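PDB 6A97: MHC class I-like protein MILL2 from Mus musculus, which binds heparan sulfate proteoglycans on the surface of fibroblasts and belongs to the MHC class I family. Local coordinates for residues P202-T208 with T220-L226; T22-N28 with A115-L121; G129-L133 with Q145-W150; T232-L236 with A262-I266. All coordinates share one frame; numbering follows the deposited sequence.

Interaction 1 (P202-T208 with T220-L226); sequences PPMVTVT and TCRAFNL
Phe-224 leans its ring toward the neighbouring strand, and its side chain can be read outward from Met-204 to Thr-206. CB sits 3.7 Å from CG of Met-204. CG lies anti to the carbonyl carbon of Phe-224 (chi1 -62°), which slants the ring outward and toward Thr-206. CD1 is still within 4.2 Å of CG of Met-204, whose sulfur makes an oblique Met-aromatic contact with the ring. Farther out, CE1 meets OG1 of Thr-206 at 3.6 Å, edge-on and near the ring plane. At the tip, CZ stands over the centre of the Arg-222 guanidinium, so a ring edge is set against a flat cation; the far end of that arginine bonds to Gln-261. Beneath these side chains six backbone bonds pair the antiparallel strands, and just before strand 204-210 begins, O of Pro-202 takes a straight 3.1 Å bond from ND2 of Asn-225, which approaches from above the carbonyl plane. Val-205 and Cys-221 point to the other face, the one turned into the immunoglobulin sandwich, where Cys-221 is disulfide-bonded to Cys-278. Strand 204-210 is the sheet margin, strand 260-268 flanks 217-226, and another protein chain packs on the Met-204 and Phe-224 face.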
# COMPACT_ATOMS: atom_id res chain seq x y z
N PRO A 202 -11.82 -5.61 12.62
CA PRO A 202 -10.96 -5.68 11.43
C PRO A 202 -11.17 -4.48 10.51
O PRO A 202 -12.21 -3.82 10.59
CB PRO A 202 -11.43 -6.97 10.75
CG PRO A 202 -12.88 -7.02 11.08
CD PRO A 202 -13.03 -6.44 12.47
N PRO A 203 -10.20 -4.19 9.64
CA PRO A 203 -10.41 -3.19 8.59
C PRO A 203 -11.53 -3.61 7.65
O PRO A 203 -11.86 -4.79 7.60
CB PRO A 203 -9.06 -3.15 7.85
CG PRO A 203 -8.09 -3.84 8.74
CD PRO A 203 -8.87 -4.83 9.53
N MET A 204 -12.10 -2.66 6.92
CA MET A 204 -13.10 -3.00 5.92
C MET A 204 -12.86 -2.19 4.65
O MET A 204 -12.26 -1.12 4.69
CB MET A 204 -14.51 -2.76 6.44
CG MET A 204 -14.89 -1.30 6.56
SD MET A 204 -16.63 -1.07 6.94
CE MET A 204 -17.38 -1.57 5.39
N VAL A 205 -13.33 -2.72 3.52
CA VAL A 205 -13.16 -2.05 2.24
C VAL A 205 -14.51 -1.89 1.55
O VAL A 205 -15.34 -2.79 1.59
CB VAL A 205 -12.21 -2.85 1.32
CG1 VAL A 205 -12.16 -2.23 -0.07
CG2 VAL A 205 -10.82 -2.91 1.93
N THR A 206 -14.73 -0.73 0.95
CA THR A 206 -15.89 -0.53 0.09
C THR A 206 -15.44 -0.11 -1.30
O THR A 206 -14.39 0.52 -1.47
CB THR A 206 -16.85 0.53 0.64
OG1 THR A 206 -16.21 1.82 0.62
CG2 THR A 206 -17.28 0.20 2.07
N VAL A 207 -16.24 -0.45 -2.31
CA VAL A 207 -15.99 0.00 -3.67
C VAL A 207 -17.25 0.67 -4.20
O VAL A 207 -18.32 0.08 -4.19
CB VAL A 207 -15.60 -1.16 -4.60
CG1 VAL A 207 -15.52 -0.69 -6.04
CG2 VAL A 207 -14.28 -1.78 -4.15
N THR A 208 -17.11 1.91 -4.67
CA THR A 208 -18.24 2.61 -5.27
C THR A 208 -17.93 2.98 -6.71
O THR A 208 -16.77 3.13 -7.09
CB THR A 208 -18.61 3.88 -4.49
OG1 THR A 208 -17.50 4.79 -4.50
CG2 THR A 208 -18.97 3.53 -3.05
N THR A 220 -14.04 3.98 -7.00
CA THR A 220 -13.39 4.45 -5.79
C THR A 220 -13.34 3.37 -4.73
O THR A 220 -14.37 2.82 -4.33
CB THR A 220 -14.09 5.69 -5.22
OG1 THR A 220 -14.07 6.73 -6.21
CG2 THR A 220 -13.39 6.18 -3.96
N CYS A 221 -12.13 3.07 -4.28
CA CYS A 221 -11.93 2.11 -3.21
C CYS A 221 -11.60 2.83 -1.91
O CYS A 221 -10.68 3.64 -1.87
CB CYS A 221 -10.80 1.14 -3.58
SG CYS A 221 -10.43 -0.05 -2.30
N ARG A 222 -12.36 2.53 -0.86
CA ARG A 222 -12.10 3.12 0.46
C ARG A 222 -11.86 2.04 1.50
O ARG A 222 -12.59 1.05 1.56
CB ARG A 222 -13.26 4.01 0.90
CG ARG A 222 -13.49 5.22 0.01
CD ARG A 222 -14.71 6.01 0.49
NE ARG A 222 -14.45 6.69 1.75
CZ ARG A 222 -15.35 7.41 2.42
NH1 ARG A 222 -16.58 7.55 1.95
NH2 ARG A 222 -15.00 7.99 3.56
N ALA A 223 -10.84 2.25 2.33
CA ALA A 223 -10.57 1.35 3.45
C ALA A 223 -10.89 2.08 4.75
O ALA A 223 -10.42 3.19 4.96
CB ALA A 223 -9.13 0.88 3.43
N PHE A 224 -11.69 1.45 5.61
CA PHE A 224 -12.08 2.04 6.88
C PHE A 224 -11.53 1.25 8.06
O PHE A 224 -11.11 0.10 7.90
CB PHE A 224 -13.61 2.11 7.02
CG PHE A 224 -14.28 2.97 5.99
CD1 PHE A 224 -14.63 2.45 4.76
CD2 PHE A 224 -14.58 4.30 6.26
CE1 PHE A 224 -15.26 3.23 3.81
CE2 PHE A 224 -15.21 5.09 5.32
CZ PHE A 224 -15.55 4.56 4.09
N ASN A 225 -11.54 1.88 9.23
CA ASN A 225 -11.27 1.20 10.49
C ASN A 225 -9.86 0.66 10.57
O ASN A 225 -9.63 -0.44 11.06
CB ASN A 225 -12.27 0.06 10.70
CG ASN A 225 -12.55 -0.19 12.17
OD1 ASN A 225 -12.71 0.74 12.95
ND2 ASN A 225 -12.63 -1.47 12.55
N LEU A 226 -8.91 1.44 10.07
CA LEU A 226 -7.50 1.10 10.19
C LEU A 226 -7.03 1.52 11.58
O LEU A 226 -7.25 2.66 11.99
CB LEU A 226 -6.68 1.79 9.10
CG LEU A 226 -7.23 1.57 7.69
CD1 LEU A 226 -6.45 2.37 6.66
CD2 LEU A 226 -7.25 0.09 7.34
O HOH W 1 -15.61 3.10 -1.79
O HOH W 2 -16.41 6.53 -7.48

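Interaction 2 (T22-N28 with A115-L121); sequences THTLRYN and ATLGCEL
Arg-26 and Asn-28 converge on the hydroxyl of Thr-116 where strands 23-31 and 113-121 pair in the middle of the antiparallel MHC class I platform, the seam between its alpha-1 and alpha-2 halves. Arg-26 leaves its strand with CG anti to the backbone N (chi1 180°), then bends at chi3; the side chain slants across Thr-116 and presents the guanidinium edge, NH2 giving OG1 a 2.9 Å bond. Asn-28 instead runs alongside Thr-116, pointing the same way; OG1 donates a hydrogen bond to OD1 of Asn-28, also at 2.9 Å. One buried hydroxyl thus accepts and donates at once. On the helix-facing side Tyr-27 slants across Leu-117, CD1 to CD1 3.6 Å, while the backbone O of Leu-117 lies at the ring edge, in its plane. Helices 75-96 and 171-193 both touch this pair. Next along, Gly-118 brings its CA to 3.2 Å from O of Leu-25. Thr-24 slants across the aliphatic part of Glu-120, whose carboxylate forms a salt bridge with Arg-128. Farther on, the His-23 ring lies beside Leu-121, with ND1 held by Asp-49. Where strand 23-31 begins and 113-121 ends, O of Leu-121 accepts twice, from N of His-23 and from OG1 of Thr-22, each at 3.0 Å.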
# COMPACT_ATOMS: atom_id res chain seq x y z
N THR A 22 9.53 -1.64 18.61
CA THR A 22 10.04 -0.28 18.45
C THR A 22 8.94 0.76 18.70
O THR A 22 7.81 0.61 18.26
CB THR A 22 10.65 -0.08 17.05
OG1 THR A 22 11.09 1.28 16.90
CG2 THR A 22 9.64 -0.41 15.95
N HIS A 23 9.29 1.81 19.44
CA HIS A 23 8.32 2.84 19.81
C HIS A 23 8.92 4.23 19.74
O HIS A 23 10.13 4.41 19.86
CB HIS A 23 7.78 2.57 21.21
CG HIS A 23 7.10 1.25 21.35
ND1 HIS A 23 5.80 1.03 20.95
CD2 HIS A 23 7.53 0.07 21.86
CE1 HIS A 23 5.46 -0.22 21.20
NE2 HIS A 23 6.50 -0.83 21.75
N THR A 24 8.05 5.23 19.55
CA THR A 24 8.50 6.61 19.42
C THR A 24 7.70 7.56 20.31
O THR A 24 6.47 7.45 20.42
CB THR A 24 8.41 7.09 17.96
OG1 THR A 24 9.09 6.16 17.11
CG2 THR A 24 9.05 8.46 17.81
N LEU A 25 8.41 8.47 20.96
CA LEU A 25 7.79 9.56 21.70
C LEU A 25 8.17 10.87 21.01
O LEU A 25 9.35 11.13 20.80
CB LEU A 25 8.24 9.57 23.16
CG LEU A 25 7.93 10.83 23.97
CD1 LEU A 25 6.44 11.11 23.99
CD2 LEU A 25 8.47 10.71 25.39
N ARG A 26 7.17 11.67 20.65
CA ARG A 26 7.44 12.91 19.93
C ARG A 26 6.68 14.09 20.52
O ARG A 26 5.47 14.01 20.73
CB ARG A 26 7.10 12.77 18.45
CG ARG A 26 7.35 14.03 17.63
CD ARG A 26 6.92 13.85 16.18
NE ARG A 26 7.69 12.80 15.51
CZ ARG A 26 8.79 13.02 14.78
NH1 ARG A 26 9.42 12.01 14.21
NH2 ARG A 26 9.26 14.26 14.64
N TYR A 27 7.40 15.17 20.78
CA TYR A 27 6.81 16.42 21.24
C TYR A 27 6.77 17.39 20.07
O TYR A 27 7.82 17.72 19.52
CB TYR A 27 7.63 17.04 22.37
CG TYR A 27 7.82 16.18 23.60
CD1 TYR A 27 8.79 15.18 23.63
CD2 TYR A 27 7.06 16.40 24.75
CE1 TYR A 27 8.98 14.41 24.76
CE2 TYR A 27 7.25 15.63 25.89
CZ TYR A 27 8.21 14.64 25.89
OH TYR A 27 8.40 13.87 27.01
N ASN A 28 5.58 17.82 19.68
CA ASN A 28 5.45 18.89 18.70
C ASN A 28 5.11 20.19 19.41
O ASN A 28 4.02 20.33 19.97
CB ASN A 28 4.40 18.55 17.65
CG ASN A 28 4.95 17.67 16.53
OD1 ASN A 28 6.08 17.20 16.61
ND2 ASN A 28 4.16 17.46 15.49
N ALA A 115 9.10 23.42 17.17
CA ALA A 115 10.10 22.44 17.55
C ALA A 115 9.50 21.05 17.48
O ALA A 115 8.34 20.86 17.82
CB ALA A 115 10.64 22.72 18.95
N THR A 116 10.27 20.08 17.01
CA THR A 116 9.87 18.70 17.18
C THR A 116 11.03 17.97 17.83
O THR A 116 12.20 18.18 17.48
CB THR A 116 9.44 18.03 15.86
OG1 THR A 116 8.92 16.73 16.15
CG2 THR A 116 10.61 17.90 14.86
N LEU A 117 10.72 17.13 18.81
CA LEU A 117 11.78 16.49 19.57
C LEU A 117 11.26 15.24 20.22
O LEU A 117 10.05 15.04 20.32
CB LEU A 117 12.35 17.47 20.60
CG LEU A 117 11.44 17.97 21.73
CD1 LEU A 117 11.68 17.19 23.04
CD2 LEU A 117 11.56 19.47 21.93
N GLY A 118 12.17 14.38 20.66
CA GLY A 118 11.76 13.16 21.34
C GLY A 118 12.78 12.05 21.22
O GLY A 118 13.96 12.30 21.00
N CYS A 119 12.31 10.82 21.38
CA CYS A 119 13.21 9.68 21.40
C CYS A 119 12.53 8.46 20.81
O CYS A 119 11.30 8.38 20.77
CB CYS A 119 13.67 9.38 22.82
SG CYS A 119 12.32 8.91 23.94
N GLU A 120 13.34 7.53 20.34
CA GLU A 120 12.85 6.33 19.69
C GLU A 120 13.44 5.09 20.36
O GLU A 120 14.66 4.94 20.43
CB GLU A 120 13.19 6.36 18.20
CG GLU A 120 12.63 5.21 17.39
CD GLU A 120 12.85 5.41 15.90
OE1 GLU A 120 12.03 4.92 15.10
OE2 GLU A 120 13.86 6.06 15.53
N LEU A 121 12.57 4.23 20.87
CA LEU A 121 13.01 2.98 21.47
C LEU A 121 13.23 1.93 20.39
O LEU A 121 12.30 1.58 19.67
CB LEU A 121 11.98 2.49 22.50
CG LEU A 121 12.28 1.17 23.21
CD1 LEU A 121 13.47 1.31 24.14
CD2 LEU A 121 11.05 0.69 23.96

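Interaction 3 (G129-L133 with Q145-W150); sequences GFWHL and QKTLTW
Trp-131 offers a ring face and Trp-150 an edge: CH2 of Trp-150 stands 3.5 Å above the Trp-131 plane, shifted toward the rim and nearest to CD1. The planes meet at 79°, a T-shaped stack, with the five-membered ring of Trp-131 and the six-membered ring of Trp-150 having centroids 5.0 Å apart. Trp-150 is itself held in place, since its NE1 bonds to O of Pro-169 and its ring makes a second edge-to-face pair with Phe-143. Leu-133 completes the apolar patch more loosely, CG to CZ3 of Trp-150 4.4 Å, approaching obliquely.

The other flat group is the carboxamide of Gln-145. Its chain bends at chi2 (-63°), folding the amide back over strand 127-135 until O of Gly-129 stands 3.1 Å from CD, almost directly above it. No direct hydrogen bond crosses here: OE1 of Gln-145 and O of Gly-129 are two acceptors side by side. Water does the joining instead, one molecule taking the N-H of Gly-129 and, weakly, that of Gln-145 NE2, another accepting from N of Trp-131 and reaching OE1 only weakly.

Strand 138-144 lies between strands 127-135 and 149-152, so the two tryptophans meet above it, while Gln-145 folds back from the loop just after its end. Helix 171-193 covers them, Val-174 touching both tryptophans and Leu-178 touching Gln-145.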
# COMPACT_ATOMS: atom_id res chain seq x y z
N GLY A 129 17.61 9.72 20.18
CA GLY A 129 16.96 11.00 20.41
C GLY A 129 17.07 11.95 19.23
O GLY A 129 17.93 11.79 18.37
N PHE A 130 16.18 12.94 19.19
CA PHE A 130 16.22 13.95 18.14
C PHE A 130 15.64 15.27 18.63
O PHE A 130 14.81 15.30 19.55
CB PHE A 130 15.45 13.47 16.90
CG PHE A 130 13.98 13.21 17.13
CD1 PHE A 130 13.54 11.97 17.58
CD2 PHE A 130 13.05 14.20 16.89
CE1 PHE A 130 12.20 11.74 17.80
CE2 PHE A 130 11.70 13.97 17.10
CZ PHE A 130 11.27 12.74 17.56
N TRP A 131 16.07 16.37 18.02
CA TRP A 131 15.53 17.69 18.35
C TRP A 131 15.76 18.65 17.19
O TRP A 131 16.90 18.99 16.85
CB TRP A 131 16.17 18.23 19.63
CG TRP A 131 15.49 19.43 20.22
CD1 TRP A 131 14.82 20.41 19.55
CD2 TRP A 131 15.41 19.77 21.61
NE1 TRP A 131 14.33 21.34 20.43
CE2 TRP A 131 14.68 20.97 21.71
CE3 TRP A 131 15.89 19.17 22.78
CZ2 TRP A 131 14.41 21.59 22.93
CZ3 TRP A 131 15.62 19.79 24.00
CH2 TRP A 131 14.90 20.99 24.06
N HIS A 132 14.66 19.09 16.57
CA HIS A 132 14.72 20.04 15.46
C HIS A 132 13.92 21.29 15.76
O HIS A 132 12.88 21.23 16.41
CB HIS A 132 14.20 19.40 14.17
CG HIS A 132 14.78 18.06 13.87
ND1 HIS A 132 15.97 17.90 13.19
CD2 HIS A 132 14.33 16.81 14.14
CE1 HIS A 132 16.23 16.61 13.06
NE2 HIS A 132 15.26 15.93 13.63
N LEU A 133 14.41 22.44 15.30
CA LEU A 133 13.64 23.68 15.37
C LEU A 133 13.28 24.13 13.96
O LEU A 133 14.04 23.91 13.01
CB LEU A 133 14.42 24.78 16.08
CG LEU A 133 14.89 24.52 17.52
CD1 LEU A 133 15.73 25.68 18.01
CD2 LEU A 133 13.69 24.32 18.42
N GLN A 145 23.30 14.48 17.35
CA GLN A 145 23.45 13.50 18.42
C GLN A 145 24.89 13.05 18.61
O GLN A 145 25.36 12.88 19.74
CB GLN A 145 22.57 12.28 18.13
CG GLN A 145 21.09 12.62 17.97
CD GLN A 145 20.50 13.20 19.24
OE1 GLN A 145 19.74 14.16 19.20
NE2 GLN A 145 20.84 12.61 20.38
N LYS A 146 25.60 12.85 17.50
CA LYS A 146 27.00 12.43 17.55
C LYS A 146 27.90 13.54 18.07
O LYS A 146 28.75 13.32 18.94
CB LYS A 146 27.47 11.98 16.17
CG LYS A 146 26.69 10.81 15.58
CD LYS A 146 26.95 9.54 16.37
CE LYS A 146 26.21 8.35 15.76
NZ LYS A 146 24.74 8.48 15.95
N THR A 147 27.70 14.74 17.55
CA THR A 147 28.57 15.88 17.82
C THR A 147 28.23 16.58 19.14
O THR A 147 29.11 17.15 19.79
CB THR A 147 28.51 16.88 16.64
OG1 THR A 147 29.19 16.33 15.51
CG2 THR A 147 29.16 18.20 16.99
N LEU A 148 26.96 16.49 19.54
CA LEU A 148 26.43 17.20 20.72
C LEU A 148 26.49 18.71 20.54
O LEU A 148 26.76 19.45 21.48
CB LEU A 148 27.16 16.79 22.00
CG LEU A 148 27.11 15.31 22.39
CD1 LEU A 148 27.75 15.11 23.76
CD2 LEU A 148 25.68 14.80 22.38
N THR A 149 26.23 19.16 19.32
CA THR A 149 26.18 20.59 19.02
C THR A 149 25.02 20.85 18.06
O THR A 149 24.56 19.94 17.37
CB THR A 149 27.51 21.10 18.41
OG1 THR A 149 28.62 20.51 19.11
CG2 THR A 149 27.61 22.62 18.50
N TRP A 150 24.56 22.09 18.01
CA TRP A 150 23.48 22.46 17.10
C TRP A 150 23.97 22.75 15.68
O TRP A 150 24.95 23.48 15.47
CB TRP A 150 22.74 23.67 17.66
CG TRP A 150 21.90 23.33 18.84
CD1 TRP A 150 22.25 23.44 20.16
CD2 TRP A 150 20.56 22.82 18.83
NE1 TRP A 150 21.21 23.04 20.96
CE2 TRP A 150 20.16 22.65 20.17
CE3 TRP A 150 19.66 22.50 17.81
CZ2 TRP A 150 18.90 22.17 20.52
CZ3 TRP A 150 18.40 22.02 18.15
CH2 TRP A 150 18.03 21.86 19.50
O HOH W 3 20.64 10.01 20.47
O HOH W 4 18.43 15.74 16.39

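Interaction 4 (T232-L236 with A262-I266); sequences TLVWL and ARVSI
Trp-235 leaves its strand with CG anti to the carbonyl carbon (chi1 -88°) and, with chi2 at 108°, lays its indole against Ile-266 of the facing sheet. Ile-266 answers with CG1 between its own backbone N and carbonyl carbon (chi1 56°), which lifts CD1 over the ring. This is the inside of the immunoglobulin C1-set sandwich: strands 231-237 and 260-268 belong to different sheets and join through side chains across the gap, with segments 232-236 and 262-266 7.7 Å apart at their axes and running in roughly the same direction.

The ring and the isoleucine are in CH-pi contact, CD1 of Ile-266 lying 3.8 Å from the centroid of the five-membered ring of Trp-235, over its face, while CG2 of Ile-266 reaches CD1 of the indole at 3.6 Å. Val-264 and Trp-235 interdigitate from facing sheets, CG1 of the valine beside CD1 of the ring, and the other valine methyl, CG2, packs 3.7 Å from CB of Leu-233. Leu-233 in turn puts CD1 against CB of Ala-262. Cys-221, half of the intersheet disulfide, touches both Leu-233 and Trp-235, giving the tryptophan-beside-disulfide core familiar from immunoglobulin domains.

One polar atom of this buried layer is satisfied across the gap: NE1 of Trp-235 bonds to O of Val-264 at 3.1 Å, with the acceptor in the ring plane and the donor well above the carbonyl plane.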
# COMPACT_ATOMS: atom_id res chain seq x y z
N THR A 232 -1.74 -0.08 2.55
CA THR A 232 -1.56 0.06 1.11
C THR A 232 -2.83 -0.36 0.39
O THR A 232 -3.46 -1.36 0.76
CB THR A 232 -0.37 -0.78 0.58
OG1 THR A 232 -0.63 -2.17 0.80
CG2 THR A 232 0.92 -0.39 1.26
N LEU A 233 -3.20 0.42 -0.61
CA LEU A 233 -4.31 0.08 -1.49
C LEU A 233 -3.79 -0.05 -2.91
O LEU A 233 -2.98 0.76 -3.35
CB LEU A 233 -5.41 1.14 -1.43
CG LEU A 233 -6.33 1.17 -0.21
CD1 LEU A 233 -7.21 2.40 -0.26
CD2 LEU A 233 -7.18 -0.09 -0.14
N VAL A 234 -4.24 -1.08 -3.61
CA VAL A 234 -3.84 -1.27 -4.99
C VAL A 234 -5.05 -1.65 -5.83
O VAL A 234 -5.86 -2.49 -5.43
CB VAL A 234 -2.73 -2.34 -5.14
CG1 VAL A 234 -3.12 -3.63 -4.44
CG2 VAL A 234 -2.41 -2.60 -6.61
N TRP A 235 -5.21 -1.00 -6.98
CA TRP A 235 -6.19 -1.42 -7.96
C TRP A 235 -5.55 -2.44 -8.88
O TRP A 235 -4.45 -2.23 -9.39
CB TRP A 235 -6.72 -0.23 -8.76
CG TRP A 235 -7.90 0.44 -8.13
CD1 TRP A 235 -7.92 1.67 -7.52
CD2 TRP A 235 -9.23 -0.07 -8.04
NE1 TRP A 235 -9.18 1.94 -7.06
CE2 TRP A 235 -10.01 0.89 -7.37
CE3 TRP A 235 -9.84 -1.26 -8.46
CZ2 TRP A 235 -11.36 0.71 -7.11
CZ3 TRP A 235 -11.19 -1.44 -8.20
CH2 TRP A 235 -11.93 -0.46 -7.53
N LEU A 236 -6.24 -3.56 -9.08
CA LEU A 236 -5.71 -4.66 -9.88
C LEU A 236 -6.57 -4.89 -11.12
O LEU A 236 -7.79 -4.95 -11.03
CB LEU A 236 -5.64 -5.94 -9.05
CG LEU A 236 -4.72 -5.93 -7.82
CD1 LEU A 236 -5.02 -7.11 -6.91
CD2 LEU A 236 -3.27 -5.93 -8.23
N ALA A 262 -8.46 5.34 4.15
CA ALA A 262 -7.68 5.63 2.95
C ALA A 262 -8.56 5.52 1.70
O ALA A 262 -9.67 4.98 1.75
CB ALA A 262 -6.49 4.69 2.85
N ARG A 263 -8.06 6.03 0.59
CA ARG A 263 -8.87 6.12 -0.62
C ARG A 263 -8.00 6.12 -1.87
O ARG A 263 -6.95 6.78 -1.90
CB ARG A 263 -9.74 7.38 -0.56
CG ARG A 263 -10.31 7.85 -1.89
CD ARG A 263 -11.14 9.11 -1.71
NE ARG A 263 -10.35 10.20 -1.13
CZ ARG A 263 -10.86 11.29 -0.59
NH1 ARG A 263 -12.18 11.46 -0.52
NH2 ARG A 263 -10.07 12.23 -0.09
N VAL A 264 -8.40 5.36 -2.89
CA VAL A 264 -7.75 5.39 -4.20
C VAL A 264 -8.82 5.25 -5.27
O VAL A 264 -9.68 4.37 -5.20
CB VAL A 264 -6.71 4.25 -4.38
CG1 VAL A 264 -6.02 4.38 -5.72
CG2 VAL A 264 -5.68 4.28 -3.28
N SER A 265 -8.76 6.12 -6.27
CA SER A 265 -9.70 6.07 -7.38
C SER A 265 -9.00 5.86 -8.72
O SER A 265 -7.83 6.22 -8.88
CB SER A 265 -10.54 7.34 -7.44
OG SER A 265 -11.42 7.41 -6.33
N ILE A 266 -9.72 5.27 -9.67
CA ILE A 266 -9.27 5.14 -11.05
C ILE A 266 -10.43 5.40 -11.99
O ILE A 266 -11.59 5.31 -11.58
CB ILE A 266 -8.68 3.74 -11.36
CG1 ILE A 266 -9.71 2.66 -11.03
CG2 ILE A 266 -7.38 3.51 -10.59
CD1 ILE A 266 -9.27 1.26 -11.40

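In the fold
Interactions 2 and 3 belong to the platform, interactions 1 and 4 to the immunoglobulin domain, and the two groups do not touch. Within each, one contact pairs adjacent strands and the other works through side chains. Interactions 1 and 2 are antiparallel backbone pairings, each partly buried and with one face carrying polar groups; interactions 3 and 4 are buried, interaction 3 built on a tryptophan pair, interaction 4 on a single tryptophan. Interaction 3 reaches over an intervening strand of one sheet, whereas interaction 4 spans two sheets. Neighbouring strands couple them: 113-121 bonds to 127-135 between interactions 2 and 3, and 217-226 bonds to 260-268 between interactions 1 and 4, with Thr-220 meeting Ser-265.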